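Local coordinates for putative methyl-accepting chemotaxis protein (Salmonella enterica subsp. enterica serovar Typhimurium str. LT2, PDB 6DB1) that probably serves as a chemoreceptor, its N-terminal domain sensing ligands in the periplasm so that the motile bacterium can steer its swimming, at residues M21-Q26 and S88-L93. Sequence-based numbering, arbitrary orientation.
Sequences MTVLSQ and SNWQAL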
loop_
_atom_site.group_PDB
_atom_site.type_symbol
_atom_site.label_atom_id
_atom_site.label_comp_id
_atom_site.label_asym_id
_atom_site.label_seq_id
_atom_site.Cartn_x
_atom_site.Cartn_y
_atom_site.Cartn_z
HETATM N N MSE A 21 3.116 6.716 8.466
HETATM C CA MSE A 21 2.231 6.466 7.314
HETATM C C MSE A 21 3.015 5.813 6.187
HETATM O O MSE A 21 2.510 4.947 5.501
HETATM C CB MSE A 21 1.535 7.774 6.878
HETATM C CG MSE A 21 0.677 7.609 5.613
HETATM SE SE MSE A 21 -0.146 9.332 5.088
HETATM C CE MSE A 21 -0.041 10.152 6.879
ATOM N N THR A 22 4.273 6.216 6.023
ATOM C CA THR A 22 5.145 5.670 4.985
ATOM C C THR A 22 5.541 4.226 5.316
ATOM O O THR A 22 5.523 3.386 4.440
ATOM C CB THR A 22 6.391 6.545 4.796
ATOM O OG1 THR A 22 5.954 7.786 4.237
ATOM C CG2 THR A 22 7.427 5.907 3.894
ATOM N N VAL A 23 5.894 3.950 6.575
ATOM C CA VAL A 23 6.265 2.590 6.977
ATOM C C VAL A 23 5.054 1.653 6.831
ATOM O O VAL A 23 5.205 0.496 6.411
ATOM C CB VAL A 23 6.850 2.572 8.399
ATOM C CG1 VAL A 23 6.971 1.165 8.966
ATOM C CG2 VAL A 23 8.193 3.277 8.428
ATOM N N LEU A 24 3.868 2.137 7.175
ATOM C CA LEU A 24 2.647 1.344 7.045
ATOM C C LEU A 24 2.375 1.041 5.560
ATOM O O LEU A 24 2.013 -0.079 5.210
ATOM C CB LEU A 24 1.486 2.105 7.703
ATOM C CG LEU A 24 0.104 1.448 7.616
ATOM C CD1 LEU A 24 0.093 0.060 8.242
ATOM C CD2 LEU A 24 -0.956 2.335 8.270
ATOM N N SER A 25 2.525 2.025 4.679
ATOM C CA SER A 25 2.300 1.795 3.234
ATOM C C SER A 25 3.319 0.803 2.670
ATOM O O SER A 25 2.994 -0.029 1.844
ATOM C CB SER A 25 2.356 3.073 2.462
ATOM O OG SER A 25 1.239 3.875 2.759
ATOM N N GLN A 26 4.557 0.935 3.116
ATOM C CA GLN A 26 5.607 0.054 2.685
ATOM C C GLN A 26 5.286 -1.368 3.153
ATOM O O GLN A 26 5.504 -2.320 2.403
ATOM C CB GLN A 26 6.958 0.537 3.205
ATOM C CG GLN A 26 7.484 1.768 2.486
ATOM C CD GLN A 26 8.663 2.391 3.197
ATOM O OE1 GLN A 26 8.871 2.212 4.402
ATOM N NE2 GLN A 26 9.432 3.171 2.458
ATOM N N SER A 88 -0.938 -5.121 16.141
ATOM C CA SER A 88 -1.412 -6.480 16.434
ATOM C C SER A 88 -1.938 -7.171 15.178
ATOM O O SER A 88 -1.684 -8.342 14.989
ATOM C CB SER A 88 -2.453 -6.473 17.505
ATOM O OG SER A 88 -1.862 -6.134 18.738
ATOM N N ASN A 89 -2.667 -6.457 14.337
ATOM C CA ASN A 89 -3.209 -7.057 13.104
ATOM C C ASN A 89 -2.071 -7.294 12.103
ATOM O O ASN A 89 -2.082 -8.291 11.362
ATOM C CB ASN A 89 -4.365 -6.224 12.542
ATOM C CG ASN A 89 -5.593 -6.300 13.421
ATOM O OD1 ASN A 89 -5.664 -7.144 14.310
ATOM N ND2 ASN A 89 -6.578 -5.458 13.158
ATOM N N TRP A 90 -1.084 -6.403 12.087
ATOM C CA TRP A 90 0.065 -6.565 11.199
ATOM C C TRP A 90 0.814 -7.831 11.620
ATOM O O TRP A 90 1.120 -8.691 10.801
ATOM C CB TRP A 90 0.986 -5.348 11.305
ATOM C CG TRP A 90 2.056 -5.208 10.264
ATOM C CD1 TRP A 90 2.732 -6.187 9.605
ATOM C CD2 TRP A 90 2.700 -3.975 9.902
ATOM N NE1 TRP A 90 3.680 -5.637 8.785
ATOM C CE2 TRP A 90 3.686 -4.279 8.954
ATOM C CE3 TRP A 90 2.481 -2.639 10.235
ATOM C CZ2 TRP A 90 4.483 -3.302 8.370
ATOM C CZ3 TRP A 90 3.258 -1.665 9.652
ATOM C CH2 TRP A 90 4.266 -2.002 8.750
ATOM N N GLN A 91 1.104 -7.917 12.923
ATOM C CA GLN A 91 1.866 -9.065 13.475
ATOM C C GLN A 91 1.094 -10.377 13.262
ATOM O O GLN A 91 1.700 -11.407 12.977
ATOM C CB GLN A 91 2.222 -8.835 14.947
ATOM C CG GLN A 91 2.958 -10.016 15.574
ATOM C CD GLN A 91 3.648 -9.664 16.867
ATOM O OE1 GLN A 91 4.144 -8.554 17.047
ATOM N NE2 GLN A 91 3.747 -10.634 17.762
ATOM N N ALA A 92 -0.229 -10.346 13.393
ATOM C CA ALA A 92 -1.021 -11.555 13.190
ATOM C C ALA A 92 -0.946 -11.982 11.714
ATOM O O ALA A 92 -0.726 -13.151 11.410
ATOM C CB ALA A 92 -2.447 -11.314 13.630
ATOM N N LEU A 93 -1.150 -11.029 10.808
ATOM C CA LEU A 93 -1.125 -11.312 9.388
ATOM C C LEU A 93 0.175 -12.028 9.019
ATOM O O LEU A 93 0.171 -12.980 8.232
ATOM C CB LEU A 93 -1.275 -9.990 8.630
ATOM C CG LEU A 93 -1.107 -10.053 7.114
ATOM C CD1 LEU A 93 -2.010 -11.112 6.498
ATOM C CD2 LEU A 93 -1.387 -8.685 6.509
#
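Trp90 reaches from helix 80-105 across the core of a four-helix bundle, the fold of this ligand-binding domain, and lays the far end of its indole against Val23 and Leu24 of helix 13-46. Between the two segments the nearest CA atoms, those of Leu24 and Trp90, are 9.3 Å apart, and the indole fills the space between them. With CG anti to the backbone N (chi1 -168°), the indole extends away from its own helix, six-membered ring foremost.

Apolar contacts come from two neighbouring residues of helix 13-46. Leu24 swings its CD1 methyl to the ring, 3.9 Å from Trp90 CZ3 and 4.1 Å from Trp90 CE3, approaching at a slant. With Leu24 CG anti to the backbone N (chi1 178°), the second torsion (chi2 58°) turns CD1 toward the ring. The backbone joins in, since Trp90 CZ3 comes within 4.0 Å of Leu24 CA. Val23 adds a looser touch through CG1, 4.2 Å from Trp90 CH2, its side chain running roughly at right angles to the tryptophan.

No hydrogen bond links the two segments, so shape and burial carry the contact. Further helices complete the surroundings of the indole: Phe128 of helix 110-144 packs edge-to-face with Trp90 and also touches Leu24, while Lys66 and Leu67 of helix 54-73 lie against Trp90. Within 21-26, Met21, present as selenomethionine, packs on Ser25 of the second subunit, so this helix serves both the bundle core and the dimer interface.

A main-chain carbonyl also reaches the indole: Val23 O sits at the ring edge, near its plane, 3.5 Å from Trp90 CH2.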